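Local coordinates for protein delta-1-pyrroline-5-carboxylate dehydrogenase, mitochondrial (PDB 4E3X) that catalyses the NAD-dependent oxidation of L-glutamate gamma-semialdehyde to L-glutamate, the second step of mitochondrial proline degradation, at residues B[32-37]-B[515-520]; B[138-143]-B[161-166]; B[167-172]-B[212-217]; B[218-223]-B[257-262]. All blocks are in the same frame, centred on the assembly; numbering follows the deposited sequence.

Interaction 1: residues B[32-37]-B[515-520]; sequences VANEPI and VGQQPF. Unlike the reference sequence in segment 32-37: Ala33 (reference Thr). With PRO (proline), chain K.
The amide nitrogen ND2 of Asn34 is gripped by two acceptors: the backbone oxygen of Val515 and the carboxylate atom OD2 of Asp168. The bond from Asn34 ND2 to Val515 O is 2.8 Å long and nearly straight (168° at the hydrogen), and the oxygen lies in the plane of the Asn34 amide, so this N-H is well aimed. At the other corner of the same amide the roles are reversed, with Gln517 NE2 donating to Asn34 OD1 over 2.9 Å. This second bond is more bent, and its donor stands well above the carbonyl plane of Asn34, not on a lone pair; the two amide planes are perpendicular. Asn34 CG lies beside its own backbone N (chi1 -68°), and the Gln517 chain runs extended beyond CG to bring NE2 across. One asparagine side chain thus ties two loops together, and bonds at both OD1 and ND2 would hold its amide against rotation. Farther along the second loop, Gln518 NE2 hydrogen-bonds to Asn193 OD1 of the second subunit, at the dimer interface. Phe520 helps to wall the proline pocket around the nucleophile Cys348: one ring face covers the bound imino acid, with Phe520 CD1 3.5 Å from the ligand atom CD. The loop 515-520 runs between strands 503-506 and 523-524, while the loop 32-37, which precedes helix 45-55, lies against helix 155-180, where Phe172 touches Asn34 and Asp168 also receives the backbone N-H of Glu35.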
loop_
_atom_site.group_PDB
_atom_site.type_symbol
_atom_site.label_atom_id
_atom_site.label_comp_id
_atom_site.label_asym_id
_atom_site.label_seq_id
_atom_site.Cartn_x
_atom_site.Cartn_y
_atom_site.Cartn_z
ATOM N N VAL B 32 -25.648 -2.385 -1.961
ATOM C CA VAL B 32 -25.788 -1.573 -0.767
ATOM C C VAL B 32 -26.008 -0.119 -1.154
ATOM O O VAL B 32 -25.609 0.332 -2.232
ATOM C CB VAL B 32 -24.553 -1.675 0.148
ATOM C CG1 VAL B 32 -24.291 -3.129 0.559
ATOM C CG2 VAL B 32 -23.346 -1.096 -0.544
ATOM N N ALA B 33 -26.677 0.607 -0.277
ATOM C CA ALA B 33 -26.849 2.031 -0.467
ATOM C C ALA B 33 -26.484 2.730 0.822
ATOM O O ALA B 33 -26.446 2.110 1.891
ATOM C CB ALA B 33 -28.278 2.342 -0.851
ATOM N N ASN B 34 -26.204 4.022 0.728
ATOM C CA ASN B 34 -25.924 4.787 1.926
ATOM C C ASN B 34 -27.086 4.789 2.910
ATOM O O ASN B 34 -28.251 4.885 2.525
ATOM C CB ASN B 34 -25.528 6.213 1.566
ATOM C CG ASN B 34 -24.195 6.270 0.856
ATOM O OD1 ASN B 34 -24.137 6.284 -0.373
ATOM N ND2 ASN B 34 -23.115 6.257 1.626
ATOM N N GLU B 35 -26.753 4.665 4.188
ATOM C CA GLU B 35 -27.751 4.728 5.246
ATOM C C GLU B 35 -28.386 6.117 5.278
ATOM O O GLU B 35 -27.686 7.120 5.380
ATOM C CB GLU B 35 -27.096 4.424 6.591
ATOM C CG GLU B 35 -28.059 4.484 7.767
ATOM C CD GLU B 35 -29.015 3.300 7.829
ATOM O OE1 GLU B 35 -28.835 2.324 7.066
ATOM O OE2 GLU B 35 -29.947 3.339 8.659
ATOM N N PRO B 36 -29.721 6.190 5.155
ATOM C CA PRO B 36 -30.351 7.516 5.186
ATOM C C PRO B 36 -30.187 8.233 6.526
ATOM O O PRO B 36 -30.254 7.618 7.590
ATOM C CB PRO B 36 -31.833 7.208 4.928
ATOM C CG PRO B 36 -31.820 5.918 4.151
ATOM C CD PRO B 36 -30.673 5.137 4.753
ATOM N N ILE B 37 -29.960 9.539 6.454
ATOM C CA ILE B 37 -29.859 10.385 7.636
ATOM C C ILE B 37 -31.257 10.730 8.130
ATOM O O ILE B 37 -32.091 11.219 7.362
ATOM C CB ILE B 37 -29.094 11.683 7.309
ATOM C CG1 ILE B 37 -27.674 11.359 6.858
ATOM C CG2 ILE B 37 -29.050 12.597 8.516
ATOM C CD1 ILE B 37 -26.857 10.792 7.964
ATOM N N VAL B 515 -19.212 7.927 2.875
ATOM C CA VAL B 515 -18.658 6.666 2.398
ATOM C C VAL B 515 -19.230 6.301 1.027
ATOM O O VAL B 515 -20.436 6.421 0.790
ATOM C CB VAL B 515 -18.925 5.545 3.418
ATOM C CG1 VAL B 515 -18.598 4.177 2.838
ATOM C CG2 VAL B 515 -18.128 5.801 4.683
ATOM N N GLY B 516 -18.355 5.886 0.114
ATOM C CA GLY B 516 -18.784 5.506 -1.220
ATOM C C GLY B 516 -18.988 6.685 -2.155
ATOM O O GLY B 516 -19.189 6.500 -3.351
ATOM N N GLN B 517 -18.939 7.898 -1.610
ATOM C CA GLN B 517 -19.181 9.118 -2.382
ATOM C C GLN B 517 -17.935 10.001 -2.401
ATOM O O GLN B 517 -17.480 10.429 -3.468
ATOM C CB GLN B 517 -20.388 9.876 -1.825
ATOM C CG GLN B 517 -21.679 9.083 -1.980
ATOM C CD GLN B 517 -22.898 9.815 -1.478
ATOM O OE1 GLN B 517 -22.929 11.045 -1.437
ATOM N NE2 GLN B 517 -23.914 9.058 -1.080
ATOM N N GLN B 518 -17.385 10.272 -1.217
ATOM C CA GLN B 518 -16.099 10.951 -1.096
ATOM C C GLN B 518 -15.158 10.155 -0.197
ATOM O O GLN B 518 -15.041 10.446 0.997
ATOM C CB GLN B 518 -16.265 12.366 -0.531
ATOM C CG GLN B 518 -17.188 13.254 -1.331
ATOM C CD GLN B 518 -18.616 13.180 -0.858
ATOM O OE1 GLN B 518 -18.887 12.890 0.308
ATOM N NE2 GLN B 518 -19.543 13.450 -1.761
ATOM N N PRO B 519 -14.492 9.137 -0.769
ATOM C CA PRO B 519 -13.455 8.418 -0.021
ATOM C C PRO B 519 -12.503 9.427 0.617
ATOM O O PRO B 519 -12.135 10.428 -0.020
ATOM C CB PRO B 519 -12.762 7.598 -1.110
ATOM C CG PRO B 519 -13.872 7.326 -2.086
ATOM C CD PRO B 519 -14.641 8.615 -2.140
ATOM N N PHE B 520 -12.119 9.189 1.865
ATOM C CA PHE B 520 -11.517 10.249 2.659
ATOM C C PHE B 520 -10.033 10.054 2.908
ATOM O O PHE B 520 -9.584 8.960 3.255
ATOM C CB PHE B 520 -12.232 10.359 4.006
ATOM C CG PHE B 520 -11.762 11.519 4.839
ATOM C CD1 PHE B 520 -10.856 11.333 5.871
ATOM C CD2 PHE B 520 -12.203 12.804 4.560
ATOM C CE1 PHE B 520 -10.421 12.408 6.629
ATOM C CE2 PHE B 520 -11.766 13.882 5.311
ATOM C CZ PHE B 520 -10.866 13.682 6.347
HETATM N N PRO K . -14.677 11.970 7.499
HETATM C CA PRO K . -14.975 13.143 8.321
HETATM C C PRO K . -15.296 14.377 7.485
HETATM O O PRO K . -15.108 14.407 6.264
HETATM C CB PRO K . -13.676 13.347 9.098
HETATM C CG PRO K . -13.178 11.959 9.303
HETATM C CD PRO K . -13.561 11.185 8.055
HETATM O OXT PRO K . -15.764 15.381 8.027
#

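Interaction 2: residues B[138-143]-B[161-166]; sequences PRRAEV and DAAAEL
The backbones come closest where Val143 and Ala162 have CA atoms 6.0 Å apart, and Arg140 and Ala163 6.2 Å, the first turn of helix 140-151 meeting a turn of helix 155-180. These consecutive helices, linked by a short connection, belong to the helical layer beside the parallel Rossmann-type sheet of the aldehyde dehydrogenase fold. Helix 155-180 is locally wound wider here: Leu166 N bonds to Asp161 O, a pi-type turn, and Ala162 O is buried by the contact without a hydrogen-bond partner in the model. Small side chains let the helices approach. Arg140 leaves its helix as an extended chain, CG turned away from the backbone N (chi1 -156°), and lays one guanidinium face over the Ala163 methyl, Arg140 NE standing 3.6 Å from Ala163 CB. The polar atoms turn to partners beyond the two segments: NH1 pairs with Glu159, and NH2 with Glu35 of the N-terminal loop and with Ser136 O. With a leucine in its place, Glu159 and Glu35 would probably be left without their shared cationic partner and the Ala163 methyl without its flat cover. Three residues on, Val143 points at the other helix and is also covered by Ile248 of helix 239-251. Its branch CG2 touches two atoms of Ala162, lying 3.8 Å from the unbonded Ala162 O and 4.0 Å from Ala162 CB.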
loop_
_atom_site.group_PDB
_atom_site.type_symbol
_atom_site.label_atom_id
_atom_site.label_comp_id
_atom_site.label_asym_id
_atom_site.label_seq_id
_atom_site.Cartn_x
_atom_site.Cartn_y
_atom_site.Cartn_z
ATOM N N PRO B 138 -32.389 -1.365 15.847
ATOM C CA PRO B 138 -32.615 -1.432 17.292
ATOM C C PRO B 138 -31.522 -0.799 18.145
ATOM O O PRO B 138 -31.812 -0.419 19.277
ATOM C CB PRO B 138 -32.708 -2.940 17.562
ATOM C CG PRO B 138 -31.964 -3.582 16.419
ATOM C CD PRO B 138 -32.280 -2.703 15.237
ATOM N N ARG B 139 -30.306 -0.685 17.623
ATOM C CA ARG B 139 -29.194 -0.158 18.416
ATOM C C ARG B 139 -28.832 1.281 18.065
ATOM O O ARG B 139 -27.886 1.833 18.626
ATOM C CB ARG B 139 -27.957 -1.063 18.305
ATOM C CG ARG B 139 -28.223 -2.513 18.685
ATOM C CD ARG B 139 -28.522 -2.672 20.175
ATOM N NE ARG B 139 -27.330 -3.007 20.954
ATOM C CZ ARG B 139 -26.872 -4.245 21.119
ATOM N NH1 ARG B 139 -25.782 -4.461 21.843
ATOM N NH2 ARG B 139 -27.496 -5.273 20.554
ATOM N N ARG B 140 -29.578 1.884 17.143
ATOM C CA ARG B 140 -29.247 3.234 16.689
ATOM C C ARG B 140 -29.267 4.233 17.838
ATOM O O ARG B 140 -28.329 5.006 18.019
ATOM C CB ARG B 140 -30.200 3.703 15.580
ATOM C CG ARG B 140 -29.590 4.798 14.696
ATOM C CD ARG B 140 -30.655 5.493 13.850
ATOM N NE ARG B 140 -30.100 6.257 12.734
ATOM C CZ ARG B 140 -29.948 5.770 11.506
ATOM N NH1 ARG B 140 -29.453 6.535 10.541
ATOM N NH2 ARG B 140 -30.284 4.509 11.245
ATOM N N ALA B 141 -30.346 4.231 18.612
ATOM C CA ALA B 141 -30.497 5.228 19.661
ATOM C C ALA B 141 -29.386 5.084 20.704
ATOM O O ALA B 141 -28.838 6.082 21.179
ATOM C CB ALA B 141 -31.887 5.142 20.300
ATOM N N GLU B 142 -29.040 3.846 21.041
ATOM C CA GLU B 142 -27.959 3.583 21.985
ATOM C C GLU B 142 -26.624 4.172 21.535
ATOM O O GLU B 142 -25.962 4.884 22.298
ATOM C CB GLU B 142 -27.802 2.075 22.195
ATOM C CG GLU B 142 -26.622 1.716 23.090
ATOM C CD GLU B 142 -26.217 0.254 23.006
ATOM O OE1 GLU B 142 -27.012 -0.571 22.508
ATOM O OE2 GLU B 142 -25.096 -0.069 23.452
ATOM N N VAL B 143 -26.205 3.865 20.312
ATOM C CA VAL B 143 -24.891 4.343 19.871
ATOM C C VAL B 143 -24.873 5.862 19.688
ATOM O O VAL B 143 -23.860 6.510 19.949
ATOM C CB VAL B 143 -24.333 3.593 18.630
ATOM C CG1 VAL B 143 -24.196 2.100 18.939
ATOM C CG2 VAL B 143 -25.185 3.834 17.393
ATOM N N ASP B 161 -22.311 10.145 12.256
ATOM C CA ASP B 161 -21.110 9.423 12.664
ATOM C C ASP B 161 -21.432 7.995 13.127
ATOM O O ASP B 161 -21.187 7.025 12.400
ATOM C CB ASP B 161 -20.410 10.226 13.778
ATOM C CG ASP B 161 -19.294 9.455 14.482
ATOM O OD1 ASP B 161 -18.797 8.458 13.924
ATOM O OD2 ASP B 161 -18.913 9.864 15.607
ATOM N N ALA B 162 -21.964 7.869 14.343
ATOM C CA ALA B 162 -22.159 6.559 14.971
ATOM C C ALA B 162 -23.185 5.709 14.248
ATOM O O ALA B 162 -23.138 4.481 14.308
ATOM C CB ALA B 162 -22.546 6.720 16.431
ATOM N N ALA B 163 -24.132 6.361 13.587
ATOM C CA ALA B 163 -25.057 5.630 12.745
ATOM C C ALA B 163 -24.553 5.622 11.303
ATOM O O ALA B 163 -23.925 4.663 10.882
ATOM C CB ALA B 163 -26.466 6.203 12.845
ATOM N N ALA B 164 -24.789 6.698 10.560
ATOM C CA ALA B 164 -24.599 6.660 9.113
ATOM C C ALA B 164 -23.206 6.245 8.652
ATOM O O ALA B 164 -23.080 5.309 7.879
ATOM C CB ALA B 164 -24.984 7.976 8.481
ATOM N N GLU B 165 -22.160 6.917 9.122
ATOM C CA GLU B 165 -20.828 6.597 8.623
ATOM C C GLU B 165 -20.390 5.188 9.008
ATOM O O GLU B 165 -19.824 4.473 8.188
ATOM C CB GLU B 165 -19.792 7.617 9.091
ATOM C CG GLU B 165 -18.468 7.456 8.369
ATOM C CD GLU B 165 -17.510 8.592 8.643
ATOM O OE1 GLU B 165 -17.526 9.123 9.773
ATOM O OE2 GLU B 165 -16.745 8.960 7.726
ATOM N N LEU B 166 -20.646 4.798 10.253
ATOM C CA LEU B 166 -20.248 3.476 10.726
ATOM C C LEU B 166 -20.982 2.374 9.960
ATOM O O LEU B 166 -20.382 1.406 9.485
ATOM C CB LEU B 166 -20.521 3.358 12.225
ATOM C CG LEU B 166 -20.177 1.992 12.817
ATOM C CD1 LEU B 166 -18.747 1.602 12.481
ATOM C CD2 LEU B 166 -20.383 2.024 14.322
#

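Interaction 3: residues B[167-172]-B[212-217]; sequences IDFFRF and FTAIGG. With PRO (proline), chain K.
Phe170 turns the edge of its ring to the backbone of Gly217: the carbonyl oxygen lies in the ring plane, with Gly217 O 3.7 Å from Phe170 CE1. Phe128 of helix 121-136 meets the same ring edge to face. Phe169, one residue earlier, approaches Ala214 obliquely, its CD2 3.8 Å from Ala214 O and its CE2 4.1 Å from Ala214 CB. Both phenylalanines have CG beside the backbone N (chi1 -83° and -75°), which carries the rings across from helix 155-180 to helix 213-225. Gly217 has no side chain between the ring and the helix backbone; a CB there would lie 3.7 Å from Phe170 CZ. Helix 213-225 follows the first strand of the Rossmann-type sheet, 203-207, and the intervening loop holds Asn211, probably the transition-state stabiliser. Phe212 occupies the N-cap position of this helix, while the Asp161 carboxylate accepts the N-H groups of Thr213 and Ala214. The Phe212 ring lays one face on the bound proline, Phe212 CE1 lying 3.6 Å from the ligand atom CB, and forms a cation-pi contact with Lys153. With an alanine at Phe212, the ligand ring would probably lose one of its aromatic walls, and Lys153 its aromatic partner. Ile215 CD1 adds an aliphatic touch 4.0 Å from the ligand atom CG.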
loop_
_atom_site.group_PDB
_atom_site.type_symbol
_atom_site.label_atom_id
_atom_site.label_comp_id
_atom_site.label_asym_id
_atom_site.label_seq_id
_atom_site.Cartn_x
_atom_site.Cartn_y
_atom_site.Cartn_z
ATOM N N ILE B 167 -22.291 2.543 9.832
ATOM C CA ILE B 167 -23.104 1.621 9.057
ATOM C C ILE B 167 -22.596 1.532 7.612
ATOM O O ILE B 167 -22.444 0.435 7.059
ATOM C CB ILE B 167 -24.582 2.057 9.083
ATOM C CG1 ILE B 167 -25.188 1.819 10.472
ATOM C CG2 ILE B 167 -25.394 1.328 8.025
ATOM C CD1 ILE B 167 -26.486 2.594 10.691
ATOM N N ASP B 168 -22.297 2.683 7.014
ATOM C CA ASP B 168 -21.793 2.705 5.641
ATOM C C ASP B 168 -20.428 2.018 5.507
ATOM O O ASP B 168 -20.196 1.296 4.536
ATOM C CB ASP B 168 -21.704 4.133 5.100
ATOM C CG ASP B 168 -23.074 4.759 4.810
ATOM O OD1 ASP B 168 -24.088 4.039 4.798
ATOM O OD2 ASP B 168 -23.117 5.988 4.574
ATOM N N PHE B 169 -19.513 2.246 6.449
ATOM C CA PHE B 169 -18.236 1.527 6.415
ATOM C C PHE B 169 -18.501 0.024 6.390
ATOM O O PHE B 169 -17.927 -0.706 5.581
ATOM C CB PHE B 169 -17.380 1.816 7.654
ATOM C CG PHE B 169 -16.566 3.082 7.575
ATOM C CD1 PHE B 169 -15.816 3.393 6.451
ATOM C CD2 PHE B 169 -16.518 3.942 8.664
ATOM C CE1 PHE B 169 -15.049 4.562 6.411
ATOM C CE2 PHE B 169 -15.750 5.102 8.637
ATOM C CZ PHE B 169 -15.020 5.415 7.506
ATOM N N PHE B 170 -19.357 -0.448 7.293
ATOM C CA PHE B 170 -19.608 -1.879 7.391
ATOM C C PHE B 170 -20.236 -2.433 6.110
ATOM O O PHE B 170 -19.812 -3.481 5.612
ATOM C CB PHE B 170 -20.482 -2.197 8.607
ATOM C CG PHE B 170 -19.757 -2.128 9.924
ATOM C CD1 PHE B 170 -18.404 -1.817 9.994
ATOM C CD2 PHE B 170 -20.442 -2.381 11.101
ATOM C CE1 PHE B 170 -17.748 -1.768 11.219
ATOM C CE2 PHE B 170 -19.792 -2.337 12.324
ATOM C CZ PHE B 170 -18.444 -2.024 12.384
ATOM N N ARG B 171 -21.221 -1.731 5.553
ATOM C CA ARG B 171 -21.897 -2.229 4.348
ATOM C C ARG B 171 -21.039 -2.110 3.090
ATOM O O ARG B 171 -20.922 -3.065 2.318
ATOM C CB ARG B 171 -23.252 -1.557 4.121
ATOM C CG ARG B 171 -24.270 -1.816 5.207
ATOM C CD ARG B 171 -25.683 -1.761 4.637
ATOM N NE ARG B 171 -26.719 -1.791 5.672
ATOM C CZ ARG B 171 -27.418 -0.724 6.064
ATOM N NH1 ARG B 171 -27.191 0.468 5.517
ATOM N NH2 ARG B 171 -28.332 -0.844 7.018
ATOM N N PHE B 172 -20.449 -0.939 2.874
ATOM C CA PHE B 172 -19.630 -0.729 1.685
ATOM C C PHE B 172 -18.352 -1.563 1.696
ATOM O O PHE B 172 -17.986 -2.134 0.669
ATOM C CB PHE B 172 -19.322 0.752 1.477
ATOM C CG PHE B 172 -20.450 1.513 0.838
ATOM C CD1 PHE B 172 -20.504 1.687 -0.542
ATOM C CD2 PHE B 172 -21.474 2.035 1.611
ATOM C CE1 PHE B 172 -21.559 2.381 -1.135
ATOM C CE2 PHE B 172 -22.527 2.725 1.022
ATOM C CZ PHE B 172 -22.561 2.906 -0.348
ATOM N N PHE B 212 -14.563 10.504 16.151
ATOM C CA PHE B 212 -15.587 9.786 15.403
ATOM C C PHE B 212 -15.702 8.359 15.887
ATOM O O PHE B 212 -14.758 7.588 15.789
ATOM C CB PHE B 212 -15.294 9.795 13.904
ATOM C CG PHE B 212 -15.521 11.125 13.262
ATOM C CD1 PHE B 212 -14.488 12.043 13.153
ATOM C CD2 PHE B 212 -16.776 11.476 12.787
ATOM C CE1 PHE B 212 -14.696 13.279 12.571
ATOM C CE2 PHE B 212 -16.995 12.717 12.204
ATOM C CZ PHE B 212 -15.951 13.616 12.093
ATOM N N THR B 213 -16.870 8.016 16.410
ATOM C CA THR B 213 -17.160 6.637 16.774
ATOM C C THR B 213 -16.945 5.695 15.589
ATOM O O THR B 213 -16.447 4.581 15.755
ATOM C CB THR B 213 -18.597 6.546 17.303
ATOM O OG1 THR B 213 -18.664 7.311 18.506
ATOM C CG2 THR B 213 -19.027 5.109 17.590
ATOM N N ALA B 214 -17.313 6.156 14.395
ATOM C CA ALA B 214 -17.239 5.328 13.200
ATOM C C ALA B 214 -15.808 4.937 12.841
ATOM O O ALA B 214 -15.573 3.859 12.301
ATOM C CB ALA B 214 -17.899 6.040 12.020
ATOM N N ILE B 215 -14.849 5.822 13.106
ATOM C CA ILE B 215 -13.467 5.553 12.731
ATOM C C ILE B 215 -12.921 4.344 13.480
ATOM O O ILE B 215 -12.246 3.509 12.892
ATOM C CB ILE B 215 -12.571 6.795 12.911
ATOM C CG1 ILE B 215 -12.949 7.855 11.876
ATOM C CG2 ILE B 215 -11.101 6.433 12.739
ATOM C CD1 ILE B 215 -12.160 9.142 11.983
ATOM N N GLY B 216 -13.241 4.232 14.766
ATOM C CA GLY B 216 -12.830 3.073 15.539
ATOM C C GLY B 216 -13.377 1.781 14.963
ATOM O O GLY B 216 -12.662 0.785 14.819
ATOM N N GLY B 217 -14.659 1.800 14.623
ATOM C CA GLY B 217 -15.292 0.642 14.021
ATOM C C GLY B 217 -14.609 0.233 12.731
ATOM O O GLY B 217 -14.408 -0.955 12.473
HETATM N N PRO K . -14.677 11.970 7.499
HETATM C CA PRO K . -14.975 13.143 8.321
HETATM C C PRO K . -15.296 14.377 7.485
HETATM O O PRO K . -15.108 14.407 6.264
HETATM C CB PRO K . -13.676 13.347 9.098
HETATM C CG PRO K . -13.178 11.959 9.303
HETATM C CD PRO K . -13.561 11.185 8.055
HETATM O OXT PRO K . -15.764 15.381 8.027
#

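Interaction 4: residues B[218-223]-B[257-262]; sequences NLAGAP and NIIQFV
The first side-chain bond of Ile259 is directed toward helix 213-225, and that of Ala220 back toward the strand. The setting is the beta-alpha-beta arrangement of the Rossmann-type domain: helix 213-225 links strand 203-207 to the adjacent parallel strand 230-233, and helix 239-251 carries the chain on to strand 259-261, at the end of this five-stranded order. The isoleucine does the reaching. CG1 lies beside the backbone N (chi1 -63°) and the chain is then extended (chi2 175°), so that the terminal methyl CD1 is the part that arrives. It comes in on the flank of the alanine methyl, Ile259 CD1 to Ala220 CB being 4.1 Å, and settles nearer the backbone, 3.8 Å from Ala220 O. Past it, the same methyl only just reaches Gly221 N at 4.5 Å. With only a methyl on Ala220 and no side chain on Gly221, the Ile259 methyl meets mostly backbone, and the buried surface is small. Trp232 of strand 230-233 touches both Ala220 and Ile259 and completes the packing between helix and sheet. A turn on, the helix is kinked at Pro223. The neighbouring Gln260 points to the opposite side of its strand, toward helix 99-118, where it packs on Ala108 and gives a bond to Ala105 O. Within its own segment Gln260 NE2 also donates to Asn257 OD1 at 3.0 Å, in the carbonyl plane and on a lone pair, with 160° at the hydrogen.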
loop_
_atom_site.group_PDB
_atom_site.type_symbol
_atom_site.label_atom_id
_atom_site.label_comp_id
_atom_site.label_asym_id
_atom_site.label_seq_id
_atom_site.Cartn_x
_atom_site.Cartn_y
_atom_site.Cartn_z
ATOM N N ASN B 218 -14.239 1.215 11.913
ATOM C CA ASN B 218 -13.567 0.923 10.650
ATOM C C ASN B 218 -12.109 0.486 10.824
ATOM O O ASN B 218 -11.654 -0.431 10.155
ATOM C CB ASN B 218 -13.650 2.130 9.708
ATOM C CG ASN B 218 -13.120 1.821 8.334
ATOM O OD1 ASN B 218 -13.512 0.832 7.719
ATOM N ND2 ASN B 218 -12.202 2.645 7.853
ATOM N N LEU B 219 -11.370 1.159 11.696
ATOM C CA LEU B 219 -9.960 0.825 11.889
ATOM C C LEU B 219 -9.758 -0.609 12.366
ATOM O O LEU B 219 -8.812 -1.273 11.952
ATOM C CB LEU B 219 -9.302 1.787 12.875
ATOM C CG LEU B 219 -9.074 3.221 12.407
ATOM C CD1 LEU B 219 -8.489 4.002 13.560
ATOM C CD2 LEU B 219 -8.145 3.282 11.198
ATOM N N ALA B 220 -10.641 -1.077 13.246
ATOM C CA ALA B 220 -10.588 -2.457 13.710
ATOM C C ALA B 220 -11.352 -3.395 12.774
ATOM O O ALA B 220 -10.939 -4.527 12.528
ATOM C CB ALA B 220 -11.134 -2.551 15.132
ATOM N N GLY B 221 -12.476 -2.922 12.249
ATOM C CA GLY B 221 -13.384 -3.753 11.470
ATOM C C GLY B 221 -12.907 -4.099 10.072
ATOM O O GLY B 221 -13.065 -5.232 9.624
ATOM N N ALA B 222 -12.339 -3.130 9.364
ATOM C CA ALA B 222 -11.893 -3.401 8.001
ATOM C C ALA B 222 -10.786 -4.470 7.929
ATOM O O ALA B 222 -10.901 -5.412 7.138
ATOM C CB ALA B 222 -11.497 -2.119 7.288
ATOM N N PRO B 223 -9.749 -4.385 8.791
ATOM C CA PRO B 223 -8.771 -5.484 8.757
ATOM C C PRO B 223 -9.402 -6.826 9.147
ATOM O O PRO B 223 -9.084 -7.845 8.526
ATOM C CB PRO B 223 -7.697 -5.033 9.759
ATOM C CG PRO B 223 -7.821 -3.518 9.770
ATOM C CD PRO B 223 -9.294 -3.273 9.648
ATOM N N ASN B 257 -11.528 -13.676 19.922
ATOM C CA ASN B 257 -10.110 -13.515 19.590
ATOM C C ASN B 257 -9.826 -12.945 18.208
ATOM O O ASN B 257 -8.672 -12.930 17.770
ATOM C CB ASN B 257 -9.339 -14.812 19.812
ATOM C CG ASN B 257 -9.384 -15.248 21.258
ATOM O OD1 ASN B 257 -8.946 -14.518 22.157
ATOM N ND2 ASN B 257 -9.954 -16.425 21.505
ATOM N N ILE B 258 -10.862 -12.476 17.519
ATOM C CA ILE B 258 -10.656 -11.801 16.241
ATOM C C ILE B 258 -10.401 -10.296 16.433
ATOM O O ILE B 258 -9.500 -9.723 15.808
ATOM C CB ILE B 258 -11.820 -12.051 15.271
ATOM C CG1 ILE B 258 -12.068 -13.565 15.118
ATOM C CG2 ILE B 258 -11.562 -11.373 13.914
ATOM C CD1 ILE B 258 -10.804 -14.415 14.839
ATOM N N ILE B 259 -11.182 -9.654 17.301
ATOM C CA ILE B 259 -10.869 -8.302 17.751
ATOM C C ILE B 259 -10.793 -8.342 19.270
ATOM O O ILE B 259 -11.771 -8.694 19.935
ATOM C CB ILE B 259 -11.897 -7.243 17.295
ATOM C CG1 ILE B 259 -11.930 -7.139 15.761
ATOM C CG2 ILE B 259 -11.540 -5.887 17.901
ATOM C CD1 ILE B 259 -13.007 -6.210 15.238
ATOM N N GLN B 260 -9.616 -8.025 19.811
ATOM C CA GLN B 260 -9.421 -7.918 21.247
ATOM C C GLN B 260 -9.646 -6.464 21.642
ATOM O O GLN B 260 -9.090 -5.552 21.025
ATOM C CB GLN B 260 -8.009 -8.373 21.630
ATOM C CG GLN B 260 -7.570 -9.689 20.979
ATOM C CD GLN B 260 -8.233 -10.931 21.564
ATOM O OE1 GLN B 260 -9.430 -10.940 21.853
ATOM N NE2 GLN B 260 -7.452 -12.006 21.704
ATOM N N PHE B 261 -10.508 -6.243 22.635
ATOM C CA PHE B 261 -10.865 -4.893 23.050
ATOM C C PHE B 261 -9.923 -4.502 24.180
ATOM O O PHE B 261 -10.097 -4.933 25.328
ATOM C CB PHE B 261 -12.333 -4.854 23.501
ATOM C CG PHE B 261 -12.867 -3.464 23.703
ATOM C CD1 PHE B 261 -13.326 -2.728 22.622
ATOM C CD2 PHE B 261 -12.930 -2.904 24.977
ATOM C CE1 PHE B 261 -13.818 -1.440 22.804
ATOM C CE2 PHE B 261 -13.416 -1.625 25.172
ATOM C CZ PHE B 261 -13.864 -0.893 24.085
ATOM N N VAL B 262 -8.895 -3.723 23.844
ATOM C CA VAL B 262 -7.803 -3.476 24.771
ATOM C C VAL B 262 -7.415 -2.001 24.897
ATOM O O VAL B 262 -6.362 -1.575 24.414
ATOM C CB VAL B 262 -6.569 -4.360 24.457
ATOM C CG1 VAL B 262 -6.850 -5.794 24.871
ATOM C CG2 VAL B 262 -6.198 -4.294 22.982
#

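In the fold
From the N terminus, the loop 32-37 opens interaction 1, which closes only at 515-520 and so encloses the other three. Inside that long span the contacts run in series without crossing: interaction 2 closes a short loop between helices 140-151 and 155-180, interaction 3 opens at the very next residue of helix 155-180 and closes on helix 213-225, and interaction 4 continues directly down that helix to strand 259-261. Helix 155-180 is shared by interactions 2 and 3 and also meets the N-terminal loop of interaction 1; helix 213-225 is shared by 3 and 4. Interactions 1, 2 and 3 each contribute a residue to the proline pocket, while interaction 4 carries the chain of contacts into the Rossmann-type sheet.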